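Local coordinates for protein peroxisomal acyl-coenzyme A oxidase 1 (Arabidopsis thaliana, PDB 1W07) that oxidises long- and medium-chain acyl-CoAs to 2-trans-enoyl-CoAs with its FAD cofactor, reducing oxygen to hydrogen peroxide in peroxisomal beta-oxidation, at residues 282-287 / 422-427; 290-295 / 415-420; 249-254 / 261-266. The protein carries 1 engineered substitution. One frame throughout, in Å; residues are numbered along the deposited sequence.

Contact 1: 282-287 / 422-427; sequences VYVRQT and TYEGDN. With FAD (flavin-adenine dinucleotide), chain I.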
loop_
_atom_site.group_PDB
_atom_site.type_symbol
_atom_site.label_atom_id
_atom_site.label_comp_id
_atom_site.label_asym_id
_atom_site.label_seq_id
_atom_site.Cartn_x
_atom_site.Cartn_y
_atom_site.Cartn_z
ATOM N N VAL B 282 2.814 -2.152 27.574
ATOM C CA VAL B 282 1.363 -2.243 27.452
ATOM C C VAL B 282 0.845 -0.837 27.150
ATOM O O VAL B 282 -0.217 -0.656 26.543
ATOM C CB VAL B 282 0.724 -2.749 28.757
ATOM C CG1 VAL B 282 -0.796 -2.775 28.625
ATOM C CG2 VAL B 282 1.260 -4.139 29.085
ATOM N N TYR B 283 1.617 0.158 27.577
ATOM C CA TYR B 283 1.264 1.550 27.363
ATOM C C TYR B 283 1.612 1.957 25.939
ATOM O O TYR B 283 0.771 2.476 25.216
ATOM C CB TYR B 283 2.020 2.438 28.351
ATOM C CG TYR B 283 1.639 3.894 28.276
ATOM C CD1 TYR B 283 0.342 4.312 28.588
ATOM C CD2 TYR B 283 2.577 4.862 27.919
ATOM C CE1 TYR B 283 -0.005 5.659 28.551
ATOM C CE2 TYR B 283 2.239 6.210 27.880
ATOM C CZ TYR B 283 0.950 6.601 28.197
ATOM O OH TYR B 283 0.618 7.937 28.174
ATOM N N VAL B 284 2.856 1.715 25.547
ATOM C CA VAL B 284 3.313 2.066 24.208
ATOM C C VAL B 284 2.428 1.409 23.148
ATOM O O VAL B 284 2.080 2.029 22.141
ATOM C CB VAL B 284 4.770 1.627 23.986
ATOM C CG1 VAL B 284 5.245 2.074 22.622
ATOM C CG2 VAL B 284 5.662 2.211 25.078
ATOM N N ARG B 285 2.058 0.154 23.384
ATOM C CA ARG B 285 1.217 -0.578 22.452
ATOM C C ARG B 285 -0.198 -0.035 22.461
ATOM O O ARG B 285 -0.915 -0.102 21.460
ATOM C CB ARG B 285 1.226 -2.061 22.808
ATOM C CG ARG B 285 2.572 -2.723 22.583
ATOM C CD ARG B 285 2.527 -4.172 22.998
ATOM N NE ARG B 285 3.713 -4.903 22.567
ATOM C CZ ARG B 285 3.909 -6.193 22.820
ATOM N NH1 ARG B 285 3.003 -6.878 23.511
ATOM N NH2 ARG B 285 4.996 -6.798 22.375
ATOM N N GLN B 286 -0.598 0.513 23.603
ATOM C CA GLN B 286 -1.927 1.088 23.751
ATOM C C GLN B 286 -1.987 2.379 22.949
ATOM O O GLN B 286 -2.998 2.676 22.308
ATOM C CB GLN B 286 -2.216 1.361 25.240
ATOM C CG GLN B 286 -3.617 1.878 25.550
ATOM C CD GLN B 286 -3.820 3.327 25.141
ATOM O OE1 GLN B 286 -2.957 4.173 25.369
ATOM N NE2 GLN B 286 -4.976 3.625 24.557
ATOM N N THR B 287 -0.895 3.140 22.986
ATOM C CA THR B 287 -0.821 4.398 22.251
ATOM C C THR B 287 -0.839 4.099 20.749
ATOM O O THR B 287 -1.436 4.844 19.974
ATOM C CB THR B 287 0.459 5.200 22.604
ATOM O OG1 THR B 287 1.618 4.528 22.093
ATOM C CG2 THR B 287 0.598 5.339 24.114
ATOM N N THR B 422 5.839 -2.296 11.857
ATOM C CA THR B 422 7.131 -2.897 12.158
ATOM C C THR B 422 7.722 -2.485 13.501
ATOM O O THR B 422 8.282 -3.316 14.213
ATOM C CB THR B 422 8.169 -2.617 11.037
ATOM O OG1 THR B 422 9.389 -3.311 11.331
ATOM C CG2 THR B 422 8.450 -1.123 10.930
ATOM N N TYR B 423 7.608 -1.211 13.859
ATOM C CA TYR B 423 8.168 -0.786 15.133
ATOM C C TYR B 423 7.371 -1.391 16.272
ATOM O O TYR B 423 6.182 -1.660 16.128
ATOM C CB TYR B 423 8.249 0.750 15.240
ATOM C CG TYR B 423 6.940 1.502 15.256
ATOM C CD1 TYR B 423 5.967 1.240 16.224
ATOM C CD2 TYR B 423 6.701 2.531 14.343
ATOM C CE1 TYR B 423 4.790 1.986 16.277
ATOM C CE2 TYR B 423 5.526 3.285 14.396
ATOM C CZ TYR B 423 4.578 3.005 15.364
ATOM O OH TYR B 423 3.409 3.735 15.418
ATOM N N GLU B 424 8.046 -1.604 17.399
ATOM C CA GLU B 424 7.445 -2.224 18.576
ATOM C C GLU B 424 7.149 -3.693 18.301
ATOM O O GLU B 424 6.308 -4.303 18.958
ATOM C CB GLU B 424 6.160 -1.502 18.991
ATOM C CG GLU B 424 6.380 -0.476 20.085
ATOM C CD GLU B 424 7.005 -1.090 21.322
ATOM O OE1 GLU B 424 6.410 -2.035 21.885
ATOM O OE2 GLU B 424 8.092 -0.630 21.735
ATOM N N GLY B 425 7.848 -4.256 17.322
ATOM C CA GLY B 425 7.650 -5.653 16.983
ATOM C C GLY B 425 6.915 -5.884 15.677
ATOM O O GLY B 425 5.857 -5.297 15.431
ATOM N N ASP B 426 7.490 -6.738 14.833
ATOM C CA ASP B 426 6.909 -7.099 13.542
ATOM C C ASP B 426 5.514 -7.686 13.770
ATOM O O ASP B 426 5.323 -8.551 14.627
ATOM C CB ASP B 426 7.809 -8.120 12.841
ATOM C CG ASP B 426 7.208 -8.641 11.552
ATOM O OD1 ASP B 426 6.485 -9.656 11.611
ATOM O OD2 ASP B 426 7.456 -8.035 10.483
ATOM N N ASN B 427 4.549 -7.209 12.988
ATOM C CA ASN B 427 3.162 -7.636 13.104
ATOM C C ASN B 427 2.909 -9.136 13.059
ATOM O O ASN B 427 2.043 -9.631 13.774
ATOM C CB ASN B 427 2.297 -6.911 12.065
ATOM C CG ASN B 427 1.865 -5.544 12.548
ATOM O OD1 ASN B 427 2.171 -5.170 13.685
ATOM N ND2 ASN B 427 1.154 -4.799 11.716
HETATM P PA FAD I . 12.308 -8.818 11.249
HETATM O O1A FAD I . 11.824 -9.100 12.617
HETATM O O2A FAD I . 13.694 -9.207 10.908
HETATM O O5B FAD I . 11.285 -9.487 10.204
HETATM C C5B FAD I . 11.547 -9.470 8.799
HETATM C C4B FAD I . 10.638 -10.476 8.085
HETATM O O4B FAD I . 10.880 -11.768 8.673
HETATM C C3B FAD I . 9.160 -10.153 8.325
HETATM O O3B FAD I . 8.373 -10.678 7.253
HETATM C C2B FAD I . 8.875 -10.909 9.622
HETATM O O2B FAD I . 7.498 -11.288 9.680
HETATM C C1B FAD I . 9.704 -12.176 9.391
HETATM N N9A FAD I . 10.057 -12.825 10.676
HETATM C C8A FAD I . 11.000 -12.422 11.528
HETATM N N7A FAD I . 11.033 -13.243 12.579
HETATM C C5A FAD I . 10.101 -14.173 12.399
HETATM C C6A FAD I . 9.688 -15.275 13.136
HETATM N N6A FAD I . 10.197 -15.533 14.336
HETATM N N1A FAD I . 8.675 -16.088 12.613
HETATM C C2A FAD I . 8.098 -15.773 11.378
HETATM N N3A FAD I . 8.510 -14.709 10.712
HETATM C C4A FAD I . 9.484 -13.911 11.183
HETATM N N1 FAD I . 14.209 0.865 17.023
HETATM C C2 FAD I . 14.723 1.453 18.185
HETATM O O2 FAD I . 15.403 0.786 18.962
HETATM N N3 FAD I . 14.463 2.808 18.440
HETATM C C4 FAD I . 13.703 3.562 17.538
HETATM O O4 FAD I . 13.454 4.743 17.791
HETATM C C4X FAD I . 13.216 2.975 16.375
HETATM N N5 FAD I . 12.521 3.735 15.422
HETATM C C5X FAD I . 12.043 3.160 14.242
HETATM C C6 FAD I . 11.459 3.956 13.263
HETATM C C7 FAD I . 11.088 3.404 12.042
HETATM C C7M FAD I . 10.463 4.315 10.986
HETATM C C8 FAD I . 11.297 2.042 11.800
HETATM C C8M FAD I . 10.897 1.409 10.466
HETATM C C9 FAD I . 11.871 1.250 12.787
HETATM C C9A FAD I . 12.248 1.794 14.010
HETATM N N10 FAD I . 12.894 1.022 14.986
HETATM C C10 FAD I . 13.458 1.631 16.120
HETATM C "C1'" FAD I . 13.103 -0.435 14.793
HETATM C "C2'" FAD I . 11.799 -1.191 15.064
HETATM O "O2'" FAD I . 11.300 -0.854 16.360
HETATM C "C3'" FAD I . 11.914 -2.713 14.946
HETATM O "O3'" FAD I . 12.913 -3.189 15.853
HETATM C "C4'" FAD I . 12.277 -3.172 13.532
HETATM O "O4'" FAD I . 11.683 -2.329 12.541
HETATM C "C5'" FAD I . 11.803 -4.612 13.337
HETATM O "O5'" FAD I . 11.964 -5.009 11.976
HETATM P P FAD I . 13.054 -6.113 11.563
HETATM O O1P FAD I . 13.899 -5.511 10.511
HETATM O O2P FAD I . 13.701 -6.627 12.791
HETATM O O3P FAD I . 12.124 -7.255 10.922
#

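Contact 2: 290-295 / 415-420; sequences ADASNA and AVYVPA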
loop_
_atom_site.group_PDB
_atom_site.type_symbol
_atom_site.label_atom_id
_atom_site.label_comp_id
_atom_site.label_asym_id
_atom_site.label_seq_id
_atom_site.Cartn_x
_atom_site.Cartn_y
_atom_site.Cartn_z
ATOM N N ALA B 290 -4.339 3.313 19.744
ATOM C CA ALA B 290 -5.071 4.573 19.732
ATOM C C ALA B 290 -4.694 5.375 18.493
ATOM O O ALA B 290 -5.540 6.035 17.885
ATOM C CB ALA B 290 -4.768 5.372 21.000
ATOM N N ASP B 291 -3.423 5.302 18.104
ATOM C CA ASP B 291 -2.932 6.018 16.928
ATOM C C ASP B 291 -3.573 5.484 15.649
ATOM O O ASP B 291 -3.792 6.233 14.697
ATOM C CB ASP B 291 -1.414 5.875 16.833
ATOM C CG ASP B 291 -0.703 7.176 17.048
ATOM O OD1 ASP B 291 -0.976 8.136 16.287
ATOM O OD2 ASP B 291 0.128 7.252 17.983
ATOM N N ALA B 292 -3.864 4.185 15.628
ATOM C CA ALA B 292 -4.496 3.565 14.469
ATOM C C ALA B 292 -5.809 4.253 14.109
ATOM O O ALA B 292 -6.048 4.564 12.943
ATOM C CB ALA B 292 -4.746 2.079 14.735
ATOM N N SER B 293 -6.661 4.492 15.107
ATOM C CA SER B 293 -7.940 5.145 14.833
ATOM C C SER B 293 -7.700 6.558 14.319
ATOM O O SER B 293 -8.408 7.026 13.427
ATOM C CB SER B 293 -8.829 5.158 16.085
ATOM O OG SER B 293 -8.283 5.955 17.106
ATOM N N ASN B 294 -6.690 7.230 14.866
ATOM C CA ASN B 294 -6.356 8.582 14.417
ATOM C C ASN B 294 -6.043 8.582 12.922
ATOM O O ASN B 294 -6.691 9.279 12.149
ATOM C CB ASN B 294 -5.135 9.140 15.175
ATOM C CG ASN B 294 -5.473 9.639 16.568
ATOM O OD1 ASN B 294 -6.444 10.380 16.762
ATOM N ND2 ASN B 294 -4.658 9.262 17.543
ATOM N N ALA B 295 -5.048 7.789 12.520
ATOM C CA ALA B 295 -4.639 7.726 11.122
ATOM C C ALA B 295 -5.745 7.222 10.200
ATOM O O ALA B 295 -5.969 7.792 9.122
ATOM C CB ALA B 295 -3.368 6.850 10.963
ATOM N N ALA B 415 2.674 6.594 3.887
ATOM C CA ALA B 415 4.106 6.452 4.115
ATOM C C ALA B 415 4.476 6.739 5.573
ATOM O O ALA B 415 5.256 6.001 6.173
ATOM C CB ALA B 415 4.866 7.386 3.169
ATOM N N VAL B 416 3.910 7.787 6.162
ATOM C CA VAL B 416 4.255 8.109 7.538
ATOM C C VAL B 416 3.679 7.092 8.531
ATOM O O VAL B 416 4.265 6.849 9.597
ATOM C CB VAL B 416 3.785 9.538 7.911
ATOM C CG1 VAL B 416 2.282 9.561 8.188
ATOM C CG2 VAL B 416 4.581 10.047 9.101
ATOM N N TYR B 417 2.552 6.471 8.175
ATOM C CA TYR B 417 1.913 5.496 9.060
ATOM C C TYR B 417 2.491 4.066 9.058
ATOM O O TYR B 417 2.594 3.448 10.128
ATOM C CB TYR B 417 0.411 5.386 8.765
ATOM C CG TYR B 417 -0.281 4.468 9.752
ATOM C CD1 TYR B 417 -0.576 4.913 11.047
ATOM C CD2 TYR B 417 -0.519 3.122 9.448
ATOM C CE1 TYR B 417 -1.075 4.050 12.005
ATOM C CE2 TYR B 417 -1.019 2.243 10.417
ATOM C CZ TYR B 417 -1.293 2.720 11.691
ATOM O OH TYR B 417 -1.812 1.886 12.658
ATOM N N VAL B 418 2.856 3.548 7.876
ATOM C CA VAL B 418 3.358 2.177 7.719
ATOM C C VAL B 418 4.381 1.644 8.700
ATOM O O VAL B 418 4.414 0.437 8.969
ATOM C CB VAL B 418 3.913 1.882 6.293
ATOM C CG1 VAL B 418 2.769 1.635 5.358
ATOM C CG2 VAL B 418 4.783 3.008 5.798
ATOM N N PRO B 419 5.239 2.507 9.222
ATOM C CA PRO B 419 6.227 1.984 10.181
ATOM C C PRO B 419 5.513 1.318 11.374
ATOM O O PRO B 419 6.105 0.499 12.087
ATOM C CB PRO B 419 6.980 3.232 10.602
ATOM C CG PRO B 419 6.950 4.069 9.378
ATOM C CD PRO B 419 5.534 3.917 8.904
ATOM N N ALA B 420 4.257 1.684 11.598
ATOM C CA ALA B 420 3.472 1.131 12.704
ATOM C C ALA B 420 3.393 -0.401 12.637
ATOM O O ALA B 420 3.210 -1.065 13.658
ATOM C CB ALA B 420 2.064 1.729 12.704
#

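Contact 3: 249-254 / 261-266; sequences IPRDQM and VTREGE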
loop_
_atom_site.group_PDB
_atom_site.type_symbol
_atom_site.label_atom_id
_atom_site.label_comp_id
_atom_site.label_asym_id
_atom_site.label_seq_id
_atom_site.Cartn_x
_atom_site.Cartn_y
_atom_site.Cartn_z
ATOM N N ILE B 249 31.513 4.406 30.317
ATOM C CA ILE B 249 30.529 5.176 31.062
ATOM C C ILE B 249 30.545 4.732 32.518
ATOM O O ILE B 249 30.894 3.593 32.821
ATOM C CB ILE B 249 29.098 4.958 30.524
ATOM C CG1 ILE B 249 28.730 3.476 30.666
ATOM C CG2 ILE B 249 29.001 5.425 29.076
ATOM C CD1 ILE B 249 27.255 3.188 30.479
ATOM N N PRO B 250 30.167 5.633 33.436
ATOM C CA PRO B 250 30.141 5.303 34.865
ATOM C C PRO B 250 29.216 4.114 35.142
ATOM O O PRO B 250 28.154 3.978 34.528
ATOM C CB PRO B 250 29.630 6.591 35.499
ATOM C CG PRO B 250 30.197 7.648 34.600
ATOM C CD PRO B 250 29.903 7.072 33.231
ATOM N N ARG B 251 29.630 3.257 36.067
ATOM C CA ARG B 251 28.846 2.088 36.429
ATOM C C ARG B 251 27.425 2.475 36.831
ATOM O O ARG B 251 26.477 1.723 36.603
ATOM C CB ARG B 251 29.526 1.350 37.588
ATOM C CG ARG B 251 28.794 0.109 38.076
ATOM C CD ARG B 251 29.540 -0.562 39.234
ATOM N NE ARG B 251 29.603 0.302 40.415
ATOM C CZ ARG B 251 28.578 0.535 41.231
ATOM N NH1 ARG B 251 27.404 -0.042 41.011
ATOM N NH2 ARG B 251 28.718 1.372 42.248
ATOM N N ASP B 252 27.279 3.655 37.424
ATOM C CA ASP B 252 25.971 4.101 37.872
ATOM C C ASP B 252 25.071 4.578 36.735
ATOM O O ASP B 252 23.929 4.974 36.973
ATOM C CB ASP B 252 26.135 5.206 38.921
ATOM C CG ASP B 252 26.562 6.520 38.316
ATOM O OD1 ASP B 252 27.436 6.516 37.418
ATOM O OD2 ASP B 252 26.037 7.563 38.747
ATOM N N GLN B 253 25.573 4.544 35.502
ATOM C CA GLN B 253 24.762 4.965 34.366
ATOM C C GLN B 253 23.967 3.789 33.791
ATOM O O GLN B 253 23.286 3.903 32.767
ATOM C CB GLN B 253 25.627 5.635 33.295
ATOM C CG GLN B 253 25.573 7.165 33.366
ATOM C CD GLN B 253 26.474 7.857 32.358
ATOM O OE1 GLN B 253 26.441 7.556 31.168
ATOM N NE2 GLN B 253 27.287 8.789 32.836
ATOM N N MET B 254 24.053 2.657 34.479
ATOM C CA MET B 254 23.311 1.470 34.088
ATOM C C MET B 254 21.980 1.543 34.821
ATOM O O MET B 254 21.961 1.658 36.045
ATOM C CB MET B 254 24.037 0.198 34.527
ATOM C CG MET B 254 23.232 -1.079 34.277
ATOM S SD MET B 254 23.816 -2.532 35.202
ATOM C CE MET B 254 22.300 -3.356 35.540
ATOM N N VAL B 261 24.522 -3.944 39.822
ATOM C CA VAL B 261 25.872 -4.421 39.577
ATOM C C VAL B 261 26.770 -3.700 40.569
ATOM O O VAL B 261 27.167 -2.553 40.339
ATOM C CB VAL B 261 26.349 -4.097 38.149
ATOM C CG1 VAL B 261 27.815 -4.471 37.997
ATOM C CG2 VAL B 261 25.495 -4.843 37.133
ATOM N N THR B 262 27.073 -4.372 41.678
ATOM C CA THR B 262 27.909 -3.815 42.741
ATOM C C THR B 262 29.252 -3.319 42.233
ATOM O O THR B 262 29.638 -3.583 41.095
ATOM C CB THR B 262 28.195 -4.865 43.823
ATOM O OG1 THR B 262 29.157 -5.805 43.324
ATOM C CG2 THR B 262 26.917 -5.604 44.198
ATOM N N ARG B 263 29.966 -2.610 43.100
ATOM C CA ARG B 263 31.285 -2.082 42.774
ATOM C C ARG B 263 32.280 -3.197 42.473
ATOM O O ARG B 263 33.288 -2.968 41.807
ATOM C CB ARG B 263 31.805 -1.218 43.933
ATOM C CG ARG B 263 31.563 0.271 43.763
ATOM C CD ARG B 263 32.882 1.017 43.557
ATOM N NE ARG B 263 33.762 0.342 42.602
ATOM C CZ ARG B 263 34.980 0.772 42.277
ATOM N NH1 ARG B 263 35.466 1.882 42.821
ATOM N NH2 ARG B 263 35.722 0.086 41.417
ATOM N N GLU B 264 32.002 -4.401 42.971
ATOM C CA GLU B 264 32.886 -5.541 42.728
ATOM C C GLU B 264 32.457 -6.358 41.510
ATOM O O GLU B 264 32.969 -7.453 41.280
ATOM C CB GLU B 264 32.944 -6.464 43.945
ATOM C CG GLU B 264 33.657 -5.862 45.134
ATOM C CD GLU B 264 33.992 -6.898 46.172
ATOM O OE1 GLU B 264 33.072 -7.636 46.593
ATOM O OE2 GLU B 264 35.175 -6.973 46.573
ATOM N N GLY B 265 31.511 -5.832 40.739
ATOM C CA GLY B 265 31.060 -6.532 39.549
ATOM C C GLY B 265 30.090 -7.678 39.778
ATOM O O GLY B 265 29.969 -8.568 38.936
ATOM N N GLU B 266 29.396 -7.661 40.910
ATOM C CA GLU B 266 28.437 -8.704 41.222
ATOM C C GLU B 266 27.062 -8.348 40.672
ATOM O O GLU B 266 26.555 -7.251 40.911
ATOM C CB GLU B 266 28.336 -8.905 42.736
ATOM C CG GLU B 266 29.574 -9.516 43.367
ATOM C CD GLU B 266 29.869 -10.903 42.837
ATOM O OE1 GLU B 266 28.932 -11.728 42.787
ATOM O OE2 GLU B 266 31.035 -11.170 42.474
#

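Contact 1: 282-287 / 422-427
Glu424, probably the proton acceptor of the reaction, lays its side chain across Val284 at about a right angle and brings its carboxylate beside Arg285. Val284 CG1, standing anti to its backbone N (chi1 -177°), meets Glu424 CG at 3.8 Å. The extended chain of Arg285 carries its NE to 4.0 Å from Glu424 OE1, a long salt bridge reached at the edge of the guanidinium. The guanidinium and carboxylate planes are 66° apart, and neither Arg285 NE nor Glu424 OE1 has a hydrogen bond in the model, so the pairing is loose. Glu424 OE2 lies 8.9 Å from FAD N5, consistent with an acyl chain slotting between glutamate and flavin as in acyl-CoA dehydrogenases. What sets Glu424 in place is its backbone: it is the third residue of a type II turn from Thr422 to Gly425 and takes a positive phi, 69°. The turn and the residue after it hold the cofactor. Thr422 OG1 and FAD O4' share a hydrogen bond of 2.8 Å, Glu424 N gives a weak one to FAD O2' at 3.5 Å, and the ribose hydroxyl FAD O2B donates to Asp426 OD1 at 2.7 Å. Asp426 OD1 also accepts from the backbone N of Val428 and Val429, capping helix 427-443. Further out, Lys381 NZ binds the carbonyls of Tyr423 and Gly425 together with Asn427 OD1, while Arg310 and Gln330 of the second subunit also bond FAD. In the fold, the loop carrying Glu424 sits between helices 410-417 and 427-443 and faces helix 278-309, where Arg285 leans on His374 and Thr377 of helix 370-398 and Gln286 packs against helix 328-363.

Contact 2: 290-295 / 415-420
Tyr417 O accepts the backbone N of Ala420 at 2.8 Å, tightening the 3-10 turn 418-420 that follows helix 410-417, while the side chain of the same tyrosine reaches across to helix 278-309. This is helix packing in the helical C-alpha1 domain of the acyl-CoA oxidase, related to the acyl-CoA dehydrogenase fold, and it is built from one large aromatic residue set against small ones. With CG anti to the backbone N (chi1 -175°), the ring swings away from its own helix and lies alongside residues 291-295. Ala295 CB comes obliquely to one side of it, 3.4 Å from Tyr417 CD1, a close apolar contact. Ala292 and Ala295 let the backbone of the long helix draw near, and the Asp291 carbonyl, also oblique to the ring, is already taken by Ala295 N within the helix. The turn folds back on the tyrosine as well: Ala420 CB lies 3.6 Å off the plane of the ring, over its outer part. Thr385, Thr388 and Ile392 of helix 370-398 also pack on the tyrosine, so its side chain is wedged between two helices and its own turn. Beyond the turn lies the dimer interface. Tyr404 of the second subunit binds Ala415 O through its hydroxyl and packs on Val418 and Pro419, and Pro419 also touches FAD. At the far end of the tyrosine, Tyr417 OH rests 3.6 Å from Ala292 CB.

Contact 3: 249-254 / 261-266
Arg251 leaves its backbone with CG anti to N (chi1 179°), stays extended through CD, then bends at chi3 (64°), which turns the guanidinium over the chain at 261-263. The receiving segment is the connection of the small antiparallel hairpin 259-261/267-269, a type I turn from Thr262 to Gly265 combined with an ST turn: Thr262 OG1 accepts Glu264 N at 3.2 Å and also Glu266 N. Arg251 NH1 donates to Val261 O at 2.6 Å, but the N-H...O angle of 125° is poor and the bond weak. The guanidinium lies flat on the peptide between Thr262 and Arg263, with Arg263 N 3.9 Å above its centre, and Arg251 NH2 touches Arg263 CG at 3.4 Å. The stronger polar tie is the salt bridge from Arg251 NE to Asp160, which lies outside both segments. An alanine here takes the guanidinium away, which would probably leave Asp160 without its main mate and uncover the peptide of Arg263. On the inner side of the contact, Met254 and Val261 meet, crossing at about a right angle and both packing on Leu192 of strand 185-194. The sulfur does the touching: Met254 SD lies 3.4 Å from Val261 CG2.

Reading from the N terminus, contact 3 comes first and closes the shortest loop, joining the end of strand 247-250 to the hairpin turn just after it in the beta domain. It is finished before helix 278-309 begins. That helix opens the other two, contact 1 at 282-287 and contact 2 at 290-295. After helices 328-363 and 370-398, contact 2 closes at 415-420, tying the long helix to the end of helix 410-417. Contact 1 closes at 422-427, tying it to the loop before helix 427-443, so contact 2 is nested inside contact 1. Their centres are 11 Å apart; contact 3 lies about 31 Å from contact 1, centre to centre.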